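Local atomic coordinates of AxyAgu115A (Amphibacillus xylanus NBRC 15112, PDB entry 6NPS), a protein that acts as a family GH115 alpha-glucuronidase, a hydrolase that probably removes glucuronic acid side groups from arabinoglucuronoxylan. Residues Lys515-Arg520 / Val576-Leu581; Asp539-Arg544 / Met584-Gly589; Lys592-Ala595 / Ile600-Asn603; Ala595-Ile600 / Arg665-Ile670. The protein carries 3 engineered substitutions. One frame throughout, in Å; residues are numbered along the deposited sequence.

Contact 1 (Lys515-Arg520 / Val576-Leu581); sequences KIAHNR and VGNLNL
Leu579 and Ile516 supply the apolar half of a helix-helix contact in a helical part of the chain, where the last turns of helix 500-519 meet the middle of helix 564-596. Leu579 gives up the most surface, and it does so through one methyl: its CD2 lies 3.9 Å from Ile516 CG2 and 4.0 Å from Ile516 CD1. The two side chains cross at about a right angle, and the one methyl meets both branches of the isoleucine. The first torsion of Ile516 (chi1 -67°) sets CG2 anti to the backbone N, while the second (chi2 151°) brings CD1 to the same methyl. Leu541 and Arg544 of helix 537-558 touch the same isoleucine, and Leu548 of that helix touches Leu579.

Beside this apolar patch lies the closest pair of CA atoms, 6.5 Å between Ala517 CA and Asn578 CA. Here a small residue faces a polar one. The amide of Asn578 is engaged elsewhere, its ND2 being hydrogen-bonded to the carbonyl oxygens of Asn424 and Pro574, and towards Ala517 it offers only van der Waals contact: Asn578 OD1 lies 3.6 Å from Ala517 CB.

Contact 2 (Asp539-Arg544 / Met584-Gly589); sequences DQLLDR and MWLLNG
A pair of roughly antiparallel helices forms this contact, in which Leu541 and Leu542 of helix 537-558 pack against Leu586 and Leu587 of helix 564-596. The N-to-C directions of the short segments differ by 144° and their axes come within 10.3 Å, a spacing filled by four buried leucines. No hydrogen bond joins the two segments, and the contact between them is made by apolar side chains.

Leu586 is the residue most covered, and it lies against both leucines of the facing helix by different parts of its side chain. Its CD1 methyl lies 3.7 Å from Leu541 CD2, and these two side chains run roughly perpendicular to one another. Its CB, nearer the backbone, takes the CD2 methyl of Leu542 at 3.9 Å, the two chains passing in opposite directions. Different first torsions go with these different targets: Leu541, with CG anti to the backbone N (chi1 -179°), is sent to Leu586 CD1, whereas Leu542, with CG anti to the carbonyl carbon (chi1 -79°), is sent to Leu586 CB and Leu587. Replacing Leu542 by an alanine would probably open a gap beside Leu586 CB and leave the Leu587 branch without its neighbour across the pair. At the edge of the contact a salt bridge from Asp539 OD2 to Lys590 NZ adds a charged link between the same helices. The Leu542 side chain also spans to Leu587, whose CD2 lies 4.2 Å from Leu542 CD1.

Contact 3 (Lys592-Ala595 / Ile600-Asn603); sequences KYAA and IEAN
The backbones of Ala594 and Ala602 come within 5.2 Å at their CA atoms, as the chain leaves helix 564-596 and, after a short connection, enters helix 601-629 to make a helical hairpin. Such an approach is possible because every side chain at the crossing is a single methyl or the stem of a longer one.

The CB of Ala602 rests over both alanines of the first helix. It lies 4.0 Å from Ala594 CB and equally far from Ala595 CB, and its nearest partner is a backbone atom, Ala595 N at 3.8 Å. The methyl thus rests against the helix backbone itself as well as against its neighbours' methyls.

Glu601 flanks the group with its aliphatic stem, CG lying 4.2 Å from Ala594 CB. A first torsion of 75° sets this CG beside both the backbone N and the carbonyl carbon, while the acid end turns elsewhere: OE1 makes a weak hydrogen bond to Ser705 OG, and a bound glycerol, probably from the crystallisation liquor, lies about 3 Å from the side chain. A hydrogen bond from Asn591 ND2 to Ala602 O also joins the two helices, and Val654 of the second subunit packs on Ala595.

With no hydrogen bond between the two segments, their contact rests on close apolar packing, and the three alanines probably allow the helices to come this close.

Contact 4 (Ala595-Ile600 / Arg665-Ile670); sequences AQLNLI and RLLVSI
Leu597, in the turn that follows helix 564-596, reaches strand 666-670 through its CD1 methyl, which lies 3.9 Å from Leu667 CD2. The two leucines cross at about a right angle, and the stem of Leu597 follows its methyl into the contact, CB lying 4.1 Å from the same Leu667 atom.

At Asn598 the chain turns through a positive phi of 59°, the C-prime position of a Schellman motif that closes the helix. Asn598 N bonds to Ala595 O at 3.0 Å. Leu599 N lies 3.1 Å from Ala594 O, probably a second hydrogen bond. The Asn598 side chain hydrogen-bonds to Leu659 O through ND2 and to Asn652 N of the second subunit through OD1.

The turn brings Leu599 round to join Leu597 at the same methyl. Its CD2 lies 3.7 Å from Leu667 CD2 and 3.9 Å from Leu667 CB. In Leu667, CG anti to the backbone N (chi1 180°), with chi2 at 74°, puts CD2 against both leucines. Ile600 then pairs by backbone hydrogen bonding with Ser706, at the end of strand 700-706, which neighbours strand 666-670 in an antiparallel sheet.

Helix 564-596 links all four contacts: contacts 1 to 3 use successive parts of it, and contact 4 the turn that follows. Contacts 1 and 2 lie 11 Å apart between centres and touch, Ile516 of contact 1 packing on Leu541 and Arg544 of contact 2. The centre of contact 3 is 14 Å from that of contact 2 and 24 Å from that of contact 1, where the helix nears its end and the chain folds back. Contact 4 lies only 8 Å from contact 3, centre to centre, and shares Ala595 and Ile600 with it, so the turn after the helix serves both the hairpin and the sheet. A bound glycerol also lies about 6 Å from the Leu599 side chain of contact 4.

Contact 1 (Lys515-Arg520 / Val576-Leu581)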
loop_
_atom_site.group_PDB
_atom_site.type_symbol
_atom_site.label_atom_id
_atom_site.label_comp_id
_atom_site.label_asym_id
_atom_site.label_seq_id
_atom_site.Cartn_x
_atom_site.Cartn_y
_atom_site.Cartn_z
ATOM N N LYS A 515 -19.588 -6.176 22.441
ATOM C CA LYS A 515 -20.075 -5.427 21.283
ATOM C C LYS A 515 -18.948 -5.135 20.291
ATOM O O LYS A 515 -19.086 -5.361 19.085
ATOM C CB LYS A 515 -20.753 -4.096 21.704
ATOM C CG LYS A 515 -21.526 -3.582 20.465
ATOM C CD LYS A 515 -22.333 -2.373 20.668
ATOM C CE LYS A 515 -22.922 -1.889 19.322
ATOM N NZ LYS A 515 -24.242 -2.429 18.949
ATOM N N ILE A 516 -17.820 -4.633 20.786
ATOM C CA ILE A 516 -16.682 -4.312 19.918
ATOM C C ILE A 516 -16.069 -5.579 19.289
ATOM O O ILE A 516 -15.818 -5.629 18.077
ATOM C CB ILE A 516 -15.651 -3.490 20.712
ATOM C CG1 ILE A 516 -16.255 -2.119 21.062
ATOM C CG2 ILE A 516 -14.329 -3.369 19.895
ATOM C CD1 ILE A 516 -15.669 -1.578 22.332
ATOM N N ALA A 517 -15.857 -6.635 20.081
ATOM C CA ALA A 517 -15.308 -7.864 19.517
ATOM C C ALA A 517 -16.215 -8.451 18.446
ATOM O O ALA A 517 -15.724 -8.991 17.440
ATOM C CB ALA A 517 -15.066 -8.933 20.594
ATOM N N HIS A 518 -17.498 -8.376 18.635
ATOM C CA HIS A 518 -18.386 -8.915 17.685
ATOM C C HIS A 518 -18.417 -8.138 16.409
ATOM O O HIS A 518 -18.768 -8.641 15.437
ATOM C CB HIS A 518 -19.725 -9.285 18.305
ATOM C CG HIS A 518 -20.857 -8.448 17.865
ATOM N ND1 HIS A 518 -20.908 -7.107 18.099
ATOM C CD2 HIS A 518 -21.998 -8.767 17.223
ATOM C CE1 HIS A 518 -22.025 -6.629 17.603
ATOM N NE2 HIS A 518 -22.702 -7.617 17.067
ATOM N N ASN A 519 -18.047 -6.893 16.441
ATOM C CA ASN A 519 -18.011 -6.074 15.229
ATOM C C ASN A 519 -16.842 -6.452 14.312
ATOM O O ASN A 519 -16.939 -6.269 13.086
ATOM C CB ASN A 519 -17.924 -4.583 15.589
ATOM C CG ASN A 519 -19.269 -4.024 15.967
ATOM O OD1 ASN A 519 -20.279 -4.712 15.792
ATOM N ND2 ASN A 519 -19.312 -2.763 16.462
ATOM N N ARG A 520 -15.731 -6.937 14.877
ATOM C CA ARG A 520 -14.622 -7.477 14.062
ATOM C C ARG A 520 -13.868 -8.424 14.974
ATOM O O ARG A 520 -13.180 -7.957 15.892
ATOM C CB ARG A 520 -13.709 -6.362 13.577
ATOM C CG ARG A 520 -12.609 -6.810 12.608
ATOM C CD ARG A 520 -13.306 -7.292 11.332
ATOM N NE ARG A 520 -12.379 -7.460 10.267
ATOM C CZ ARG A 520 -12.634 -7.268 8.986
ATOM N NH1 ARG A 520 -13.827 -6.857 8.572
ATOM N NH2 ARG A 520 -11.662 -7.482 8.122
ATOM N N VAL A 576 -9.536 -6.862 28.427
ATOM C CA VAL A 576 -8.277 -6.240 28.063
ATOM C C VAL A 576 -7.673 -6.955 26.877
ATOM O O VAL A 576 -7.121 -6.322 25.972
ATOM C CB VAL A 576 -7.314 -6.223 29.271
ATOM C CG1 VAL A 576 -5.931 -5.720 28.843
ATOM C CG2 VAL A 576 -7.892 -5.355 30.424
ATOM N N GLY A 577 -7.808 -8.282 26.831
ATOM C CA GLY A 577 -7.262 -9.010 25.708
ATOM C C GLY A 577 -7.868 -8.558 24.403
ATOM O O GLY A 577 -7.155 -8.258 23.447
ATOM N N ASN A 578 -9.198 -8.524 24.339
ATOM C CA ASN A 578 -9.876 -8.084 23.124
ATOM C C ASN A 578 -9.587 -6.617 22.822
ATOM O O ASN A 578 -9.299 -6.238 21.681
ATOM C CB ASN A 578 -11.386 -8.254 23.297
ATOM C CG ASN A 578 -11.900 -9.570 22.728
ATOM O OD1 ASN A 578 -11.685 -9.880 21.552
ATOM N ND2 ASN A 578 -12.582 -10.356 23.578
ATOM N N LEU A 579 -9.726 -5.765 23.827
ATOM C CA LEU A 579 -9.707 -4.343 23.520
ATOM C C LEU A 579 -8.293 -3.815 23.320
ATOM O O LEU A 579 -8.104 -2.869 22.545
ATOM C CB LEU A 579 -10.414 -3.557 24.620
ATOM C CG LEU A 579 -11.912 -3.885 24.691
ATOM C CD1 LEU A 579 -12.562 -2.860 25.558
ATOM C CD2 LEU A 579 -12.573 -3.877 23.323
ATOM N N ASN A 580 -7.300 -4.372 24.018
ATOM C CA ASN A 580 -5.919 -4.005 23.705
ATOM C C ASN A 580 -5.575 -4.361 22.258
ATOM O O ASN A 580 -4.890 -3.598 21.552
ATOM C CB ASN A 580 -4.968 -4.694 24.669
ATOM C CG ASN A 580 -3.497 -4.391 24.357
ATOM O OD1 ASN A 580 -3.031 -3.288 24.605
ATOM N ND2 ASN A 580 -2.785 -5.355 23.809
ATOM N N LEU A 581 -6.076 -5.505 21.783
ATOM C CA LEU A 581 -5.798 -5.896 20.401
ATOM C C LEU A 581 -6.483 -4.958 19.405
ATOM O O LEU A 581 -5.888 -4.602 18.376
ATOM C CB LEU A 581 -6.300 -7.322 20.172
ATOM C CG LEU A 581 -6.033 -7.857 18.758
ATOM C CD1 LEU A 581 -5.835 -9.355 18.920
ATOM C CD2 LEU A 581 -7.242 -7.618 17.846
#

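Contact 2 (Asp539-Arg544 / Met584-Gly589)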
loop_
_atom_site.group_PDB
_atom_site.type_symbol
_atom_site.label_atom_id
_atom_site.label_comp_id
_atom_site.label_asym_id
_atom_site.label_seq_id
_atom_site.Cartn_x
_atom_site.Cartn_y
_atom_site.Cartn_z
ATOM N N ASP A 539 -11.291 7.364 16.081
ATOM C CA ASP A 539 -11.074 8.056 17.348
ATOM C C ASP A 539 -12.216 7.856 18.331
ATOM O O ASP A 539 -11.988 7.810 19.551
ATOM C CB ASP A 539 -10.846 9.552 17.087
ATOM C CG ASP A 539 -9.463 9.818 16.459
ATOM O OD1 ASP A 539 -9.393 10.627 15.507
ATOM O OD2 ASP A 539 -8.455 9.204 16.897
ATOM N N GLN A 540 -13.451 7.755 17.851
ATOM C CA GLN A 540 -14.535 7.436 18.781
ATOM C C GLN A 540 -14.348 6.048 19.401
ATOM O O GLN A 540 -14.572 5.864 20.602
ATOM C CB GLN A 540 -15.897 7.539 18.080
ATOM C CG GLN A 540 -16.366 8.986 18.077
ATOM C CD GLN A 540 -17.448 9.297 17.058
ATOM O OE1 GLN A 540 -18.048 8.398 16.448
ATOM N NE2 GLN A 540 -17.715 10.585 16.884
ATOM N N LEU A 541 -13.943 5.053 18.608
ATOM C CA LEU A 541 -13.739 3.721 19.191
ATOM C C LEU A 541 -12.528 3.705 20.140
ATOM O O LEU A 541 -12.601 3.140 21.240
ATOM C CB LEU A 541 -13.577 2.696 18.061
ATOM C CG LEU A 541 -13.377 1.235 18.455
ATOM C CD1 LEU A 541 -14.477 0.855 19.505
ATOM C CD2 LEU A 541 -13.494 0.358 17.209
ATOM N N LEU A 542 -11.416 4.371 19.760
ATOM C CA LEU A 542 -10.271 4.498 20.683
ATOM C C LEU A 542 -10.674 5.123 22.015
ATOM O O LEU A 542 -10.170 4.724 23.083
ATOM C CB LEU A 542 -9.145 5.334 20.031
ATOM C CG LEU A 542 -8.333 4.486 19.039
ATOM C CD1 LEU A 542 -7.448 5.382 18.157
ATOM C CD2 LEU A 542 -7.450 3.427 19.765
ATOM N N ASP A 543 -11.542 6.140 21.976
ATOM C CA ASP A 543 -11.961 6.782 23.213
ATOM C C ASP A 543 -12.830 5.853 24.057
ATOM O O ASP A 543 -12.687 5.827 25.280
ATOM C CB ASP A 543 -12.705 8.077 22.914
ATOM C CG ASP A 543 -11.794 9.145 22.348
ATOM O OD1 ASP A 543 -10.562 9.040 22.557
ATOM O OD2 ASP A 543 -12.315 10.083 21.690
ATOM N N ARG A 544 -13.747 5.105 23.431
ATOM C CA ARG A 544 -14.501 4.065 24.147
ATOM C C ARG A 544 -13.583 3.021 24.771
ATOM O O ARG A 544 -13.766 2.622 25.926
ATOM C CB ARG A 544 -15.486 3.380 23.194
ATOM C CG ARG A 544 -16.818 4.108 23.044
ATOM C CD ARG A 544 -17.579 3.678 21.802
ATOM N NE ARG A 544 -18.155 2.340 21.936
ATOM C CZ ARG A 544 -18.360 1.510 20.913
ATOM N NH1 ARG A 544 -18.034 1.888 19.685
ATOM N NH2 ARG A 544 -18.893 0.314 21.116
ATOM N N MET A 584 -4.521 -1.666 19.382
ATOM C CA MET A 584 -3.260 -1.808 18.672
ATOM C C MET A 584 -3.445 -1.570 17.189
ATOM O O MET A 584 -2.672 -0.839 16.566
ATOM C CB MET A 584 -2.683 -3.205 18.895
ATOM C CG MET A 584 -1.375 -3.436 18.125
ATOM S SD MET A 584 -0.776 -5.140 18.432
ATOM C CE MET A 584 -1.938 -6.076 17.455
ATOM N N TRP A 585 -4.452 -2.213 16.603
ATOM C CA TRP A 585 -4.674 -2.094 15.166
ATOM C C TRP A 585 -5.208 -0.724 14.771
ATOM O O TRP A 585 -4.906 -0.235 13.683
ATOM C CB TRP A 585 -5.637 -3.177 14.704
ATOM C CG TRP A 585 -4.978 -4.547 14.629
ATOM C CD1 TRP A 585 -5.303 -5.652 15.360
ATOM C CD2 TRP A 585 -3.922 -4.931 13.748
ATOM N NE1 TRP A 585 -4.511 -6.713 14.983
ATOM C CE2 TRP A 585 -3.649 -6.298 13.999
ATOM C CE3 TRP A 585 -3.176 -4.245 12.761
ATOM C CZ2 TRP A 585 -2.662 -7.014 13.306
ATOM C CZ3 TRP A 585 -2.193 -4.947 12.076
ATOM C CH2 TRP A 585 -1.949 -6.331 12.344
ATOM N N LEU A 586 -6.097 -0.151 15.585
ATOM C CA LEU A 586 -6.616 1.178 15.319
ATOM C C LEU A 586 -5.498 2.220 15.363
ATOM O O LEU A 586 -5.434 3.092 14.491
ATOM C CB LEU A 586 -7.712 1.519 16.325
ATOM C CG LEU A 586 -8.979 0.673 16.182
ATOM C CD1 LEU A 586 -9.850 0.925 17.400
ATOM C CD2 LEU A 586 -9.702 1.027 14.948
ATOM N N LEU A 587 -4.610 2.138 16.363
ATOM C CA LEU A 587 -3.421 3.006 16.387
ATOM C C LEU A 587 -2.510 2.766 15.194
ATOM O O LEU A 587 -1.869 3.701 14.689
ATOM C CB LEU A 587 -2.638 2.796 17.703
ATOM C CG LEU A 587 -3.345 3.275 18.961
ATOM C CD1 LEU A 587 -2.602 2.750 20.150
ATOM C CD2 LEU A 587 -3.405 4.890 19.056
ATOM N N ASN A 588 -2.355 1.501 14.774
ATOM C CA ASN A 588 -1.546 1.212 13.599
ATOM C C ASN A 588 -2.133 1.892 12.360
ATOM O O ASN A 588 -1.386 2.373 11.488
ATOM C CB ASN A 588 -1.444 -0.329 13.417
ATOM C CG ASN A 588 -0.499 -0.757 12.298
ATOM O OD1 ASN A 588 -0.686 -1.836 11.719
ATOM N ND2 ASN A 588 0.539 0.032 12.022
ATOM N N GLY A 589 -3.460 1.909 12.248
ATOM C CA GLY A 589 -4.091 2.650 11.162
ATOM C C GLY A 589 -3.775 4.144 11.200
ATOM O O GLY A 589 -3.463 4.739 10.171
#

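Contact 3 (Lys592-Ala595 / Ile600-Asn603)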
loop_
_atom_site.group_PDB
_atom_site.type_symbol
_atom_site.label_atom_id
_atom_site.label_comp_id
_atom_site.label_asym_id
_atom_site.label_seq_id
_atom_site.Cartn_x
_atom_site.Cartn_y
_atom_site.Cartn_z
ATOM N N LYS A 592 0.070 4.507 10.196
ATOM C CA LYS A 592 0.282 4.375 8.764
ATOM C C LYS A 592 -0.214 5.602 8.006
ATOM O O LYS A 592 0.430 6.053 7.061
ATOM C CB LYS A 592 -0.441 3.126 8.277
ATOM C CG LYS A 592 -0.337 2.814 6.797
ATOM C CD LYS A 592 -1.054 1.467 6.521
ATOM C CE LYS A 592 -1.114 1.105 5.041
ATOM N NZ LYS A 592 -2.435 1.440 4.447
ATOM N N TYR A 593 -1.396 6.108 8.362
ATOM C CA TYR A 593 -1.983 7.238 7.641
ATOM C C TYR A 593 -1.154 8.507 7.852
ATOM O O TYR A 593 -0.911 9.274 6.907
ATOM C CB TYR A 593 -3.431 7.440 8.120
ATOM C CG TYR A 593 -4.150 8.644 7.536
ATOM C CD1 TYR A 593 -4.920 8.532 6.376
ATOM C CD2 TYR A 593 -4.050 9.891 8.136
ATOM C CE1 TYR A 593 -5.605 9.640 5.846
ATOM C CE2 TYR A 593 -4.715 11.014 7.606
ATOM C CZ TYR A 593 -5.487 10.873 6.455
ATOM O OH TYR A 593 -6.138 11.971 5.927
ATOM N N ALA A 594 -0.740 8.761 9.093
ATOM C CA ALA A 594 0.094 9.931 9.360
ATOM C C ALA A 594 1.445 9.810 8.675
ATOM O O ALA A 594 2.013 10.814 8.198
ATOM C CB ALA A 594 0.283 10.094 10.866
ATOM N N ALA A 595 1.964 8.596 8.560
ATOM C CA ALA A 595 3.291 8.443 7.962
ATOM C C ALA A 595 3.284 8.714 6.456
ATOM O O ALA A 595 4.249 9.274 5.932
ATOM C CB ALA A 595 3.849 7.050 8.234
ATOM N N ILE A 600 5.334 14.074 11.667
ATOM C CA ILE A 600 6.220 13.606 12.738
ATOM C C ILE A 600 5.452 12.824 13.795
ATOM O O ILE A 600 5.989 11.879 14.388
ATOM C CB ILE A 600 6.964 14.782 13.405
ATOM C CG1 ILE A 600 7.554 15.747 12.359
ATOM C CG2 ILE A 600 8.043 14.280 14.344
ATOM C CD1 ILE A 600 8.660 15.126 11.546
ATOM N N GLU A 601 4.184 13.160 14.014
ATOM C CA GLU A 601 3.371 12.471 15.017
ATOM C C GLU A 601 3.181 10.993 14.711
ATOM O O GLU A 601 2.814 10.232 15.617
ATOM C CB GLU A 601 2.007 13.143 15.137
ATOM C CG GLU A 601 1.060 12.846 13.988
ATOM C CD GLU A 601 -0.236 13.667 14.051
ATOM O OE1 GLU A 601 -0.164 14.921 13.949
ATOM O OE2 GLU A 601 -1.323 13.050 14.203
ATOM N N ALA A 602 3.449 10.551 13.478
ATOM C CA ALA A 602 3.473 9.110 13.211
ATOM C C ALA A 602 4.394 8.356 14.161
ATOM O O ALA A 602 4.102 7.224 14.558
ATOM C CB ALA A 602 3.926 8.858 11.772
ATOM N N ASN A 603 5.526 8.943 14.514
ATOM C CA ASN A 603 6.546 8.179 15.221
ATOM C C ASN A 603 6.082 7.809 16.627
ATOM O O ASN A 603 6.281 6.671 17.089
ATOM C CB ASN A 603 7.859 8.968 15.204
ATOM C CG ASN A 603 8.438 9.074 13.788
ATOM O OD1 ASN A 603 7.969 8.398 12.869
ATOM N ND2 ASN A 603 9.421 9.937 13.601
#

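Contact 4 (Ala595-Ile600 / Arg665-Ile670)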
loop_
_atom_site.group_PDB
_atom_site.type_symbol
_atom_site.label_atom_id
_atom_site.label_comp_id
_atom_site.label_asym_id
_atom_site.label_seq_id
_atom_site.Cartn_x
_atom_site.Cartn_y
_atom_site.Cartn_z
ATOM N N ALA A 595 1.964 8.596 8.560
ATOM C CA ALA A 595 3.291 8.443 7.962
ATOM C C ALA A 595 3.284 8.714 6.456
ATOM O O ALA A 595 4.249 9.274 5.932
ATOM C CB ALA A 595 3.849 7.050 8.234
ATOM N N GLN A 596 2.191 8.394 5.760
ATOM C CA GLN A 596 2.053 8.721 4.336
ATOM C C GLN A 596 1.977 10.221 4.093
ATOM O O GLN A 596 2.156 10.675 2.948
ATOM C CB GLN A 596 0.786 8.068 3.766
ATOM C CG GLN A 596 0.891 6.518 3.698
ATOM C CD GLN A 596 -0.482 5.814 3.654
ATOM O OE1 GLN A 596 -1.532 6.418 3.926
ATOM N NE2 GLN A 596 -0.466 4.518 3.312
ATOM N N LEU A 597 1.723 11.005 5.135
ATOM C CA LEU A 597 1.758 12.452 5.014
ATOM C C LEU A 597 3.049 13.060 5.571
ATOM O O LEU A 597 3.150 14.294 5.646
ATOM C CB LEU A 597 0.531 13.065 5.738
ATOM C CG LEU A 597 -0.834 12.529 5.275
ATOM C CD1 LEU A 597 -1.994 12.858 6.247
ATOM C CD2 LEU A 597 -1.125 13.049 3.871
ATOM N N ASN A 598 4.029 12.229 5.935
ATOM C CA ASN A 598 5.317 12.638 6.517
ATOM C C ASN A 598 5.095 13.428 7.813
ATOM O O ASN A 598 5.819 14.401 8.093
ATOM C CB ASN A 598 6.145 13.486 5.549
ATOM C CG ASN A 598 7.693 13.301 5.694
ATOM O OD1 ASN A 598 8.247 12.539 4.920
ATOM N ND2 ASN A 598 8.358 13.955 6.649
ATOM N N LEU A 599 4.054 13.096 8.561
ATOM C CA LEU A 599 3.773 13.799 9.820
ATOM C C LEU A 599 4.627 13.219 10.943
ATOM O O LEU A 599 4.626 12.010 11.167
ATOM C CB LEU A 599 2.293 13.653 10.201
ATOM C CG LEU A 599 1.290 14.301 9.253
ATOM C CD1 LEU A 599 -0.056 14.232 9.903
ATOM C CD2 LEU A 599 1.666 15.751 8.918
ATOM N N ILE A 600 5.334 14.074 11.667
ATOM C CA ILE A 600 6.220 13.606 12.738
ATOM C C ILE A 600 5.452 12.824 13.795
ATOM O O ILE A 600 5.989 11.879 14.388
ATOM C CB ILE A 600 6.964 14.782 13.405
ATOM C CG1 ILE A 600 7.554 15.747 12.359
ATOM C CG2 ILE A 600 8.043 14.280 14.344
ATOM C CD1 ILE A 600 8.660 15.126 11.546
ATOM N N ARG A 665 7.329 23.274 7.039
ATOM C CA ARG A 665 6.018 23.121 6.457
ATOM C C ARG A 665 5.044 22.630 7.518
ATOM O O ARG A 665 5.418 21.961 8.499
ATOM C CB ARG A 665 6.072 22.120 5.281
ATOM C CG ARG A 665 6.957 22.519 4.139
ATOM C CD ARG A 665 7.570 21.286 3.345
ATOM N NE ARG A 665 6.605 20.179 3.235
ATOM C CZ ARG A 665 6.882 19.007 2.667
ATOM N NH1 ARG A 665 8.113 18.811 2.190
ATOM N NH2 ARG A 665 5.941 18.026 2.626
ATOM N N LEU A 666 3.766 22.938 7.283
ATOM C CA LEU A 666 2.702 22.580 8.193
ATOM C C LEU A 666 1.536 22.025 7.391
ATOM O O LEU A 666 1.104 22.632 6.402
ATOM C CB LEU A 666 2.235 23.835 8.986
ATOM C CG LEU A 666 3.208 24.362 10.036
ATOM C CD1 LEU A 666 2.581 25.654 10.675
ATOM C CD2 LEU A 666 3.478 23.306 11.104
ATOM N N LEU A 667 0.994 20.916 7.839
ATOM C CA LEU A 667 -0.151 20.322 7.181
ATOM C C LEU A 667 -1.411 20.751 7.920
ATOM O O LEU A 667 -1.495 20.599 9.139
ATOM C CB LEU A 667 -0.004 18.795 7.166
ATOM C CG LEU A 667 -1.193 18.127 6.482
ATOM C CD1 LEU A 667 -1.055 18.368 4.963
ATOM C CD2 LEU A 667 -1.232 16.641 6.808
ATOM N N VAL A 668 -2.381 21.298 7.191
ATOM C CA VAL A 668 -3.694 21.615 7.753
ATOM C C VAL A 668 -4.679 20.528 7.339
ATOM O O VAL A 668 -4.815 20.237 6.145
ATOM C CB VAL A 668 -4.178 22.998 7.270
ATOM C CG1 VAL A 668 -5.600 23.296 7.784
ATOM C CG2 VAL A 668 -3.194 24.085 7.672
ATOM N N SER A 669 -5.402 19.945 8.305
ATOM C CA SER A 669 -6.344 18.888 7.969
ATOM C C SER A 669 -7.666 19.096 8.691
ATOM O O SER A 669 -7.698 19.592 9.818
ATOM C CB SER A 669 -5.751 17.503 8.294
ATOM O OG SER A 669 -5.411 17.372 9.673
ATOM N N ILE A 670 -8.759 18.730 8.028
ATOM C CA ILE A 670 -10.100 18.902 8.583
ATOM C C ILE A 670 -10.431 17.653 9.393
ATOM O O ILE A 670 -10.389 16.543 8.862
ATOM C CB ILE A 670 -11.140 19.105 7.470
ATOM C CG1 ILE A 670 -10.739 20.255 6.533
ATOM C CG2 ILE A 670 -12.569 19.295 8.092
ATOM C CD1 ILE A 670 -10.414 21.542 7.295
#